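Local coordinates for protein glycerol-3-phosphate dehydrogenase [NAD(+)] (Dunaliella salina, PDB 6IUY) that probably interconverts sn-glycerol 3-phosphate and dihydroxyacetone phosphate with NAD, and carries a haloacid dehalogenase-like phosphatase domain that binds magnesium, at residues Leu378-Arg383 / Leu463-Ala468. Sequence-based numbering, arbitrary orientation.
With 13P (1,3-dihydroxyacetonephosphate), chain D; NAD (nicotinamide-adenine-dinucleotide), chain C.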
loop_
_atom_site.group_PDB
_atom_site.type_symbol
_atom_site.label_atom_id
_atom_site.label_comp_id
_atom_site.label_asym_id
_atom_site.label_seq_id
_atom_site.Cartn_x
_atom_site.Cartn_y
_atom_site.Cartn_z
ATOM N N LEU A 378 21.452 4.432 3.212
ATOM C CA LEU A 378 20.558 5.132 2.306
ATOM C C LEU A 378 20.618 4.482 0.927
ATOM O O LEU A 378 19.987 4.947 -0.019
ATOM C CB LEU A 378 20.950 6.608 2.210
ATOM C CG LEU A 378 20.381 7.573 3.245
ATOM C CD1 LEU A 378 20.625 7.081 4.675
ATOM C CD2 LEU A 378 20.977 8.949 3.042
ATOM N N THR A 379 21.365 3.388 0.829
ATOM C CA THR A 379 21.765 2.824 -0.456
ATOM C C THR A 379 20.792 1.781 -1.030
ATOM O O THR A 379 20.241 0.948 -0.297
ATOM C CB THR A 379 23.165 2.192 -0.319
ATOM O OG1 THR A 379 24.119 3.231 -0.072
ATOM C CG2 THR A 379 23.571 1.421 -1.588
ATOM N N LYS A 380 20.615 1.805 -2.350
ATOM C CA LYS A 380 19.672 0.916 -3.017
ATOM C C LYS A 380 20.413 0.031 -4.006
ATOM O O LYS A 380 21.228 0.506 -4.813
ATOM C CB LYS A 380 18.564 1.738 -3.707
ATOM C CG LYS A 380 17.673 2.454 -2.703
ATOM C CD LYS A 380 16.763 3.506 -3.327
ATOM C CE LYS A 380 16.061 4.281 -2.228
ATOM N NZ LYS A 380 15.194 5.409 -2.710
ATOM N N GLY A 381 20.166 -1.264 -3.909
ATOM C CA GLY A 381 20.958 -2.244 -4.629
ATOM C C GLY A 381 21.235 -3.386 -3.675
ATOM O O GLY A 381 20.979 -3.293 -2.455
ATOM N N MET A 382 21.742 -4.478 -4.219
ATOM C CA MET A 382 22.020 -5.640 -3.394
ATOM C C MET A 382 23.244 -6.378 -3.895
ATOM O O MET A 382 23.695 -6.164 -5.027
ATOM C CB MET A 382 20.821 -6.593 -3.375
ATOM C CG MET A 382 20.518 -7.254 -4.717
ATOM S SD MET A 382 19.413 -8.668 -4.507
ATOM C CE MET A 382 19.094 -9.093 -6.204
ATOM N N ARG A 383 23.785 -7.253 -3.055
ATOM C CA ARG A 383 24.784 -8.195 -3.530
ATOM C C ARG A 383 24.160 -9.572 -3.552
ATOM O O ARG A 383 23.387 -9.927 -2.656
ATOM C CB ARG A 383 26.051 -8.187 -2.645
ATOM C CG ARG A 383 27.191 -9.056 -3.232
ATOM C CD ARG A 383 28.463 -9.020 -2.381
ATOM N NE ARG A 383 28.380 -9.934 -1.244
ATOM C CZ ARG A 383 29.110 -11.036 -1.106
ATOM N NH1 ARG A 383 28.955 -11.801 -0.033
ATOM N NH2 ARG A 383 30.006 -11.366 -2.030
ATOM N N LEU A 463 14.228 -2.945 -5.104
ATOM C CA LEU A 463 13.529 -3.563 -6.244
ATOM C C LEU A 463 12.839 -2.539 -7.146
ATOM O O LEU A 463 12.666 -2.762 -8.349
ATOM C CB LEU A 463 12.489 -4.583 -5.760
ATOM C CG LEU A 463 13.051 -5.895 -5.217
ATOM C CD1 LEU A 463 11.933 -6.874 -4.865
ATOM C CD2 LEU A 463 14.017 -6.512 -6.215
ATOM N N LYS A 464 12.445 -1.412 -6.575
ATOM C CA LYS A 464 11.677 -0.439 -7.332
ATOM C C LYS A 464 12.462 0.168 -8.501
ATOM O O LYS A 464 11.859 0.695 -9.446
ATOM C CB LYS A 464 11.169 0.653 -6.387
ATOM C CG LYS A 464 11.576 2.053 -6.721
ATOM C CD LYS A 464 13.003 2.335 -6.403
ATOM C CE LYS A 464 13.213 3.825 -6.470
ATOM N NZ LYS A 464 14.609 4.256 -6.704
ATOM N N ASN A 465 13.794 0.083 -8.452
ATOM C CA ASN A 465 14.628 0.589 -9.542
ATOM C C ASN A 465 14.565 -0.336 -10.729
ATOM O O ASN A 465 14.802 0.083 -11.848
ATOM C CB ASN A 465 16.102 0.761 -9.117
ATOM C CG ASN A 465 16.341 2.046 -8.357
ATOM O OD1 ASN A 465 15.688 3.056 -8.609
ATOM N ND2 ASN A 465 17.273 2.012 -7.404
ATOM N N ILE A 466 14.279 -1.609 -10.495
ATOM C CA ILE A 466 14.002 -2.496 -11.628
ATOM C C ILE A 466 12.727 -2.023 -12.347
ATOM O O ILE A 466 12.728 -1.843 -13.559
ATOM C CB ILE A 466 13.787 -3.971 -11.210
ATOM C CG1 ILE A 466 15.021 -4.553 -10.521
ATOM C CG2 ILE A 466 13.374 -4.824 -12.438
ATOM C CD1 ILE A 466 14.805 -6.001 -10.045
ATOM N N VAL A 467 11.640 -1.827 -11.593
ATOM C CA VAL A 467 10.369 -1.371 -12.183
ATOM C C VAL A 467 10.544 -0.035 -12.896
ATOM O O VAL A 467 9.901 0.207 -13.913
ATOM C CB VAL A 467 9.228 -1.214 -11.115
ATOM C CG1 VAL A 467 7.924 -0.841 -11.781
ATOM C CG2 VAL A 467 9.051 -2.494 -10.315
ATOM N N ALA A 468 11.411 0.840 -12.375
ATOM C CA ALA A 468 11.614 2.147 -13.005
ATOM C C ALA A 468 12.293 1.993 -14.366
ATOM O O ALA A 468 12.052 2.802 -15.274
ATOM C CB ALA A 468 12.433 3.086 -12.102
HETATM P P 13P D . 16.950 6.897 -9.761
HETATM O O1P 13P D . 15.834 6.605 -8.786
HETATM O O2P 13P D . 17.036 8.392 -9.870
HETATM O O3P 13P D . 16.584 6.265 -11.077
HETATM O O1 13P D . 18.395 6.349 -9.357
HETATM C C1 13P D . 18.604 5.465 -8.279
HETATM C C2 13P D . 17.885 6.064 -7.117
HETATM O O2 13P D . 17.788 7.270 -7.029
HETATM C C3 13P D . 17.269 5.190 -6.061
HETATM O O3 13P D . 16.028 5.763 -5.677
HETATM P PA NAD C . 25.702 9.085 -7.511
HETATM O O1A NAD C . 25.604 10.553 -7.579
HETATM O O2A NAD C . 24.691 8.347 -8.377
HETATM O O5B NAD C . 27.176 8.584 -7.991
HETATM C C5B NAD C . 28.303 9.469 -7.906
HETATM C C4B NAD C . 29.323 8.920 -6.875
HETATM O O4B NAD C . 29.851 7.813 -7.323
HETATM C C3B NAD C . 30.500 9.892 -6.759
HETATM O O3B NAD C . 30.462 10.628 -5.625
HETATM C C2B NAD C . 31.745 8.983 -6.759
HETATM O O2B NAD C . 32.653 9.423 -5.656
HETATM C C1B NAD C . 31.266 7.801 -6.573
HETATM N N9A NAD C . 32.128 6.852 -7.138
HETATM C C8A NAD C . 32.519 6.722 -8.427
HETATM N N7A NAD C . 33.357 5.664 -8.490
HETATM C C5A NAD C . 33.505 5.149 -7.240
HETATM C C6A NAD C . 34.249 4.096 -6.740
HETATM N N6A NAD C . 35.110 3.237 -7.479
HETATM N N1A NAD C . 34.191 3.793 -5.436
HETATM C C2A NAD C . 33.405 4.539 -4.609
HETATM N N3A NAD C . 32.686 5.578 -5.090
HETATM C C4A NAD C . 32.740 5.877 -6.407
HETATM O O3 NAD C . 25.504 8.657 -5.976
HETATM P PN NAD C . 24.237 8.956 -5.040
HETATM O O1N NAD C . 23.258 9.891 -5.728
HETATM O O2N NAD C . 24.672 9.565 -3.726
HETATM O O5D NAD C . 23.488 7.583 -4.831
HETATM C C5D NAD C . 24.055 6.547 -4.051
HETATM C C4D NAD C . 22.897 5.690 -3.521
HETATM O O4D NAD C . 21.879 6.456 -3.177
HETATM C C3D NAD C . 22.398 4.802 -4.643
HETATM O O3D NAD C . 22.261 3.549 -4.176
HETATM C C2D NAD C . 21.015 5.391 -5.039
HETATM O O2D NAD C . 20.209 4.283 -5.615
HETATM C C1D NAD C . 20.558 5.874 -3.919
HETATM N N1N NAD C . 19.605 6.959 -4.048
HETATM C C2N NAD C . 19.777 7.991 -4.946
HETATM C C3N NAD C . 18.834 9.014 -5.030
HETATM C C7N NAD C . 19.050 10.138 -6.067
HETATM O O7N NAD C . 18.136 10.880 -6.368
HETATM N N7N NAD C . 20.358 10.293 -6.652
HETATM C C4N NAD C . 17.719 9.019 -4.220
HETATM C C5N NAD C . 17.554 8.002 -3.296
HETATM C C6N NAD C . 18.509 6.988 -3.215
#
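K380 reaches from segment 378-383 toward segment 463-468 of helix 454-477 and meets N465 and K464. Its CB lies 3.9 Å from ND2 of N465. Further out, its CD passes the modelled NZ of K464, an atom whose exact place is doubtful. No hydrogen bond joins the two segments directly; the bound dihydroxyacetone phosphate lies between them. The K380 chain is extended beyond CG (chi2 168°, chi3 -172°), which carries its end away from the N465 amide. There NZ of K380 makes a hydrogen bond of 3.1 Å to O3 of dihydroxyacetone phosphate. The same NZ forms a salt bridge with D519. At the other end of the residue, K380 N gives a nearly straight bond of 3.0 Å to O3D of NAD. Segment 378-383 follows strand 374-377 of the Rossmann-type nucleotide-binding domain, and helix 454-477 belongs to the C-terminal helical domain. The substrate thus sits in the cleft between the two. With an alanine at K380, substrate O3 is likely to lose this donor, and D519 its salt bridge to the lysine. K464 bends at chi2 (-74°) and also turns its NZ to the substrate. The N465 amide borders the substrate, with ND2 of N465 3.5 Å from C3 of dihydroxyacetone phosphate.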